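Local coordinates for protein acyl-coenzyme A oxidase 1 (Yarrowia lipolytica, PDB 5Y9D) that catalyses the FAD-dependent oxidation of acyl-CoA to (2E)-enoyl-CoA with release of hydrogen peroxide, a step of peroxisomal fatty acid beta-oxidation, at residues V103-T106 with E107-L111; C82-Q85 with Q86-Q90. One frame throughout, in Å; residues are numbered along the deposited sequence.

Contact 1: V103-T106 with E107-L111; sequences VTDT and EKLSL
T106 and L109 meet where the chain turns into helix 107-118. The hydroxyl OG1 of T106 accepts the backbone N-H of L109 at 3.2 Å, and the N-H...O angle of 168° makes this bond nearly straight. OG1 also lies against the leucine side chain, 3.3 Å from L109 CG, so the one oxygen takes a polar and an apolar neighbour from the same residue. Its place follows from chi1 of T106, 60°, which sets OG1 between the backbone N and the carbonyl carbon, with CG2 anti to that carbon. The backbone of T106 adds a second grip, its O accepting S110 N at 2.9 Å as the first i to i+4 bond of the turn. One residue earlier, D105 and L109 cross at about a right angle: the carboxylate carbon CG of D105 approaches L109 CB to 3.8 Å by van der Waals contact. Farther out, D105 OD2 forms a salt bridge with R113, one turn beyond L109, while S110 OG is hydrogen-bonded to R310 of helix 306-334. A threonine side chain bonded to the N-H three residues on, followed by helical backbone angles from E107, identifies an N-cap, here starting a helix of the oxidase's N-terminal region.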
ATOM      1  N   VAL A 103     -29.866  -5.937  19.583  1.00 40.38           N
ATOM      2  CA  VAL A 103     -30.705  -6.472  20.631  1.00 40.48           C
ATOM      3  C   VAL A 103     -30.929  -7.955  20.456  1.00 41.22           C
ATOM      4  O   VAL A 103     -31.204  -8.633  21.427  1.00 42.58           O
ATOM      5  CB  VAL A 103     -32.080  -5.763  20.669  1.00 42.14           C
ATOM      6  CG1 VAL A 103     -33.033  -6.457  21.638  1.00 41.52           C
ATOM      7  CG2 VAL A 103     -31.893  -4.311  21.081  1.00 43.92           C
ATOM      8  N   THR A 104     -30.847  -8.465  19.232  1.00 39.87           N
ATOM      9  CA  THR A 104     -31.185  -9.855  19.010  1.00 37.45           C
ATOM     10  C   THR A 104     -29.968 -10.724  18.775  1.00 37.76           C
ATOM     11  O   THR A 104     -30.013 -11.909  19.066  1.00 34.55           O
ATOM     12  CB  THR A 104     -32.209 -10.029  17.867  1.00 37.43           C
ATOM     13  OG1 THR A 104     -31.699  -9.496  16.635  1.00 36.99           O
ATOM     14  CG2 THR A 104     -33.511  -9.319  18.236  1.00 37.64           C
ATOM     15  N   ASP A 105     -28.889 -10.136  18.269  1.00 36.75           N
ATOM     16  CA  ASP A 105     -27.740 -10.910  17.839  1.00 38.46           C
ATOM     17  C   ASP A 105     -27.055 -11.609  19.021  1.00 40.10           C
ATOM     18  O   ASP A 105     -26.845 -11.026  20.086  1.00 40.49           O
ATOM     19  CB  ASP A 105     -26.696 -10.030  17.074  1.00 40.42           C
ATOM     20  CG  ASP A 105     -27.045  -9.804  15.563  1.00 40.30           C
ATOM     21  OD1 ASP A 105     -28.026 -10.379  15.031  1.00 41.46           O
ATOM     22  OD2 ASP A 105     -26.314  -9.043  14.891  1.00 39.57           O
ATOM     23  N   THR A 106     -26.683 -12.865  18.795  1.00 40.33           N
ATOM     24  CA  THR A 106     -25.685 -13.547  19.606  1.00 39.28           C
ATOM     25  C   THR A 106     -24.301 -12.969  19.317  1.00 40.04           C
ATOM     26  O   THR A 106     -24.135 -12.192  18.385  1.00 35.46           O
ATOM     27  CB  THR A 106     -25.639 -15.047  19.255  1.00 38.13           C
ATOM     28  OG1 THR A 106     -25.291 -15.218  17.860  1.00 31.97           O
ATOM     29  CG2 THR A 106     -26.984 -15.695  19.559  1.00 35.74           C
ATOM     30  N   GLU A 107     -23.307 -13.390  20.095  1.00 46.41           N
ATOM     31  CA  GLU A 107     -21.907 -12.991  19.873  1.00 50.66           C
ATOM     32  C   GLU A 107     -21.428 -13.364  18.458  1.00 51.07           C
ATOM     33  O   GLU A 107     -20.835 -12.542  17.743  1.00 49.06           O
ATOM     34  CB  GLU A 107     -20.986 -13.634  20.918  1.00 55.04           C
ATOM     35  CG  GLU A 107     -20.174 -12.626  21.723  1.00 62.49           C
ATOM     36  CD  GLU A 107     -21.000 -11.919  22.786  1.00 64.44           C
ATOM     37  OE1 GLU A 107     -20.468 -11.019  23.476  1.00 68.97           O
ATOM     38  OE2 GLU A 107     -22.191 -12.262  22.939  1.00 68.09           O
ATOM     39  N   LYS A 108     -21.717 -14.598  18.053  1.00 52.18           N
ATOM     40  CA  LYS A 108     -21.321 -15.106  16.735  1.00 50.24           C
ATOM     41  C   LYS A 108     -21.959 -14.279  15.610  1.00 43.87           C
ATOM     42  O   LYS A 108     -21.257 -13.818  14.707  1.00 38.25           O
ATOM     43  CB  LYS A 108     -21.685 -16.590  16.615  1.00 58.65           C
ATOM     44  CG  LYS A 108     -20.976 -17.356  15.500  1.00 68.17           C
ATOM     45  CD  LYS A 108     -20.331 -18.660  15.996  1.00 73.26           C
ATOM     46  CE  LYS A 108     -21.354 -19.698  16.461  1.00 79.31           C
ATOM     47  NZ  LYS A 108     -22.223 -20.198  15.349  1.00 81.38           N
ATOM     48  N   LEU A 109     -23.274 -14.063  15.688  1.00 39.62           N
ATOM     49  CA  LEU A 109     -23.967 -13.202  14.711  1.00 37.29           C
ATOM     50  C   LEU A 109     -23.409 -11.784  14.666  1.00 36.17           C
ATOM     51  O   LEU A 109     -23.259 -11.211  13.591  1.00 38.74           O
ATOM     52  CB  LEU A 109     -25.485 -13.159  14.951  1.00 35.71           C
ATOM     53  CG  LEU A 109     -26.224 -14.493  14.757  1.00 36.26           C
ATOM     54  CD1 LEU A 109     -27.674 -14.294  14.370  1.00 36.28           C
ATOM     55  CD2 LEU A 109     -25.554 -15.362  13.706  1.00 37.30           C
ATOM     56  N   SER A 110     -23.076 -11.231  15.821  1.00 34.25           N
ATOM     57  CA  SER A 110     -22.608  -9.858  15.897  1.00 32.64           C
ATOM     58  C   SER A 110     -21.279  -9.796  15.190  1.00 32.24           C
ATOM     59  O   SER A 110     -21.106  -8.990  14.277  1.00 33.16           O
ATOM     60  CB  SER A 110     -22.558  -9.382  17.365  1.00 34.44           C
ATOM     61  OG  SER A 110     -21.519  -8.457  17.651  1.00 35.78           O
ATOM     62  N   LEU A 111     -20.350 -10.678  15.561  1.00 35.25           N
ATOM     63  CA  LEU A 111     -19.059 -10.764  14.872  1.00 34.00           C
ATOM     64  C   LEU A 111     -19.283 -10.817  13.361  1.00 33.57           C
ATOM     65  O   LEU A 111     -18.741  -9.986  12.612  1.00 31.75           O
ATOM     66  CB  LEU A 111     -18.273 -11.997  15.322  1.00 38.36           C
ATOM     67  CG  LEU A 111     -17.625 -11.911  16.719  1.00 46.99           C
ATOM     68  CD1 LEU A 111     -17.208 -13.280  17.258  1.00 46.26           C
ATOM     69  CD2 LEU A 111     -16.429 -10.951  16.727  1.00 49.90           C
TER

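Contact 2: C82-Q85 with Q86-Q90; sequences CNLQ and QARKQ
With chi1 of 72°, N83 holds CG between its backbone N and carbonyl carbon, while Q86 swings CG anti to its own carbonyl carbon and runs extended beyond it, back toward N83. Two reciprocal bonds result. N83 OD1 accepts Q86 N at 3.0 Å, the donor standing above the carbonyl plane, and Q86 OE1 accepts N83 N at 2.8 Å with an N-H...O angle of 161°. The two amides stack with their planes 18° apart, N83 ND2 lying 3.1 Å from Q86 CD. An alanine in place of N83 would remove the OD1 acceptor and the stacked amide, and would probably leave Q86 N without its cap and the Q86 amide freer to turn. On another side of the turn, C82 SG rests against the amide of Q90, 3.2 Å from NE2. L84 and R88 run side by side, L84 CD2 lying over one guanidinium face, offset toward its rim, 3.9 Å above the plane; R88 bonds the backbone O of D263 and forms a salt bridge with D255. N83 also packs on N83 of the second subunit. The paired side-chain-to-backbone bonds of N83 and Q86 define a capping box, which opens helix 84-98 at the subunit interface.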
ATOM      1  N   CYS A  82     -18.637   9.422  -2.982  1.00 29.70           N
ATOM      2  CA  CYS A  82     -18.951  10.221  -1.792  1.00 30.29           C
ATOM      3  C   CYS A  82     -17.850  11.154  -1.299  1.00 31.51           C
ATOM      4  O   CYS A  82     -16.700  10.713  -1.066  1.00 31.30           O
ATOM      5  CB  CYS A  82     -19.324   9.294  -0.635  1.00 31.52           C
ATOM      6  SG  CYS A  82     -21.046   8.756  -0.792  1.00 37.96           S
ATOM      7  N   ASN A  83     -18.213  12.428  -1.077  1.00 28.55           N
ATOM      8  CA  ASN A  83     -17.348  13.325  -0.296  1.00 26.55           C
ATOM      9  C   ASN A  83     -17.480  13.011   1.194  1.00 25.90           C
ATOM     10  O   ASN A  83     -18.403  12.313   1.604  1.00 23.40           O
ATOM     11  CB  ASN A  83     -17.604  14.820  -0.631  1.00 25.91           C
ATOM     12  CG  ASN A  83     -18.925  15.355  -0.108  1.00 27.32           C
ATOM     13  OD1 ASN A  83     -19.181  15.365   1.111  1.00 31.99           O
ATOM     14  ND2 ASN A  83     -19.747  15.868  -1.005  1.00 26.47           N
ATOM     15  N   LEU A  84     -16.571  13.549   2.001  1.00 26.61           N
ATOM     16  CA  LEU A  84     -16.514  13.267   3.447  1.00 27.47           C
ATOM     17  C   LEU A  84     -17.812  13.639   4.187  1.00 28.12           C
ATOM     18  O   LEU A  84     -18.327  12.872   5.010  1.00 28.94           O
ATOM     19  CB  LEU A  84     -15.309  13.983   4.042  1.00 29.82           C
ATOM     20  CG  LEU A  84     -14.880  13.898   5.510  1.00 33.33           C
ATOM     21  CD1 LEU A  84     -13.413  14.285   5.626  1.00 33.98           C
ATOM     22  CD2 LEU A  84     -15.707  14.807   6.422  1.00 35.52           C
ATOM     23  N   GLN A  85     -18.371  14.797   3.889  1.00 27.36           N
ATOM     24  CA  GLN A  85     -19.645  15.170   4.514  1.00 27.04           C
ATOM     25  C   GLN A  85     -20.786  14.180   4.124  1.00 26.84           C
ATOM     26  O   GLN A  85     -21.582  13.832   4.950  1.00 32.00           O
ATOM     27  CB  GLN A  85     -19.999  16.635   4.195  1.00 26.33           C
ATOM     28  CG  GLN A  85     -18.972  17.664   4.669  1.00 25.82           C
ATOM     29  CD  GLN A  85     -17.708  17.833   3.775  1.00 28.37           C
ATOM     30  OE1 GLN A  85     -17.655  17.445   2.585  1.00 26.69           O
ATOM     31  NE2 GLN A  85     -16.668  18.420   4.368  1.00 28.08           N
ATOM     32  N   GLN A  86     -20.825  13.683   2.894  1.00 27.05           N
ATOM     33  CA  GLN A  86     -21.770  12.642   2.501  1.00 26.94           C
ATOM     34  C   GLN A  86     -21.504  11.277   3.154  1.00 26.55           C
ATOM     35  O   GLN A  86     -22.455  10.567   3.531  1.00 25.30           O
ATOM     36  CB  GLN A  86     -21.750  12.438   0.983  1.00 30.47           C
ATOM     37  CG  GLN A  86     -22.380  13.566   0.169  1.00 35.69           C
ATOM     38  CD  GLN A  86     -21.881  13.655  -1.283  1.00 42.35           C
ATOM     39  OE1 GLN A  86     -20.897  12.994  -1.712  1.00 44.68           O
ATOM     40  NE2 GLN A  86     -22.545  14.509  -2.046  1.00 47.11           N
ATOM     41  N   ALA A  87     -20.233  10.881   3.248  1.00 24.69           N
ATOM     42  CA  ALA A  87     -19.881   9.657   3.956  1.00 24.92           C
ATOM     43  C   ALA A  87     -20.282   9.730   5.418  1.00 25.04           C
ATOM     44  O   ALA A  87     -20.761   8.745   5.991  1.00 24.70           O
ATOM     45  CB  ALA A  87     -18.402   9.384   3.875  1.00 24.51           C
ATOM     46  N   ARG A  88     -20.040  10.886   6.013  1.00 25.06           N
ATOM     47  CA  ARG A  88     -20.261  11.077   7.442  1.00 27.27           C
ATOM     48  C   ARG A  88     -21.721  10.836   7.755  1.00 27.92           C
ATOM     49  O   ARG A  88     -22.042  10.074   8.647  1.00 26.38           O
ATOM     50  CB  ARG A  88     -19.885  12.494   7.863  1.00 25.76           C
ATOM     51  CG  ARG A  88     -18.402  12.727   8.044  1.00 24.90           C
ATOM     52  CD  ARG A  88     -17.808  11.937   9.180  1.00 25.21           C
ATOM     53  NE  ARG A  88     -16.362  12.186   9.320  1.00 25.23           N
ATOM     54  CZ  ARG A  88     -15.835  13.147  10.067  1.00 25.98           C
ATOM     55  NH1 ARG A  88     -14.522  13.296  10.132  1.00 27.54           N
ATOM     56  NH2 ARG A  88     -16.608  13.989  10.748  1.00 27.19           N
ATOM     57  N   LYS A  89     -22.579  11.460   6.945  1.00 29.20           N
ATOM     58  CA  LYS A  89     -24.014  11.408   7.114  1.00 29.00           C
ATOM     59  C   LYS A  89     -24.578  10.033   6.797  1.00 26.38           C
ATOM     60  O   LYS A  89     -25.397   9.506   7.552  1.00 24.78           O
ATOM     61  CB  LYS A  89     -24.680  12.486   6.246  1.00 30.77           C
ATOM     62  CG  LYS A  89     -26.189  12.360   6.173  1.00 31.94           C
ATOM     63  CD  LYS A  89     -26.808  13.533   5.458  1.00 34.62           C
ATOM     64  CE  LYS A  89     -28.251  13.236   5.091  1.00 39.02           C
ATOM     65  NZ  LYS A  89     -29.124  14.388   5.456  1.00 42.19           N
ATOM     66  N   GLN A  90     -24.166   9.437   5.692  1.00 26.28           N
ATOM     67  CA  GLN A  90     -24.751   8.140   5.340  1.00 28.18           C
ATOM     68  C   GLN A  90     -24.277   6.986   6.229  1.00 24.74           C
ATOM     69  O   GLN A  90     -24.981   6.016   6.425  1.00 23.40           O
ATOM     70  CB  GLN A  90     -24.519   7.824   3.886  1.00 34.78           C
ATOM     71  CG  GLN A  90     -23.101   7.375   3.588  1.00 41.88           C
ATOM     72  CD  GLN A  90     -22.766   7.456   2.098  1.00 47.86           C
ATOM     73  OE1 GLN A  90     -23.571   7.962   1.279  1.00 46.81           O
ATOM     74  NE2 GLN A  90     -21.580   6.945   1.738  1.00 45.85           N
TER

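Both contacts start helices in the acyl-CoA oxidase N-terminal region, and both lie largely at the surface, yet they serve different helices: contact 2 opens helix 84-98, contact 1 opens helix 107-118, with helix 101-104 between them in the chain. Their nearest atoms are about 17 Å apart, so neither touches the other. Chemistry follows place. A single hydroxyl caps contact 1, whose charged and polar outer partners belong to its own chain; in contact 2 one amide caps the helix and a second answers it by binding the cap residue's own N-H, and a neighbouring subunit also packs there. Among the residues that touch, only R88 of contact 2 is buried, its side chain about 10 Å from bound FAD.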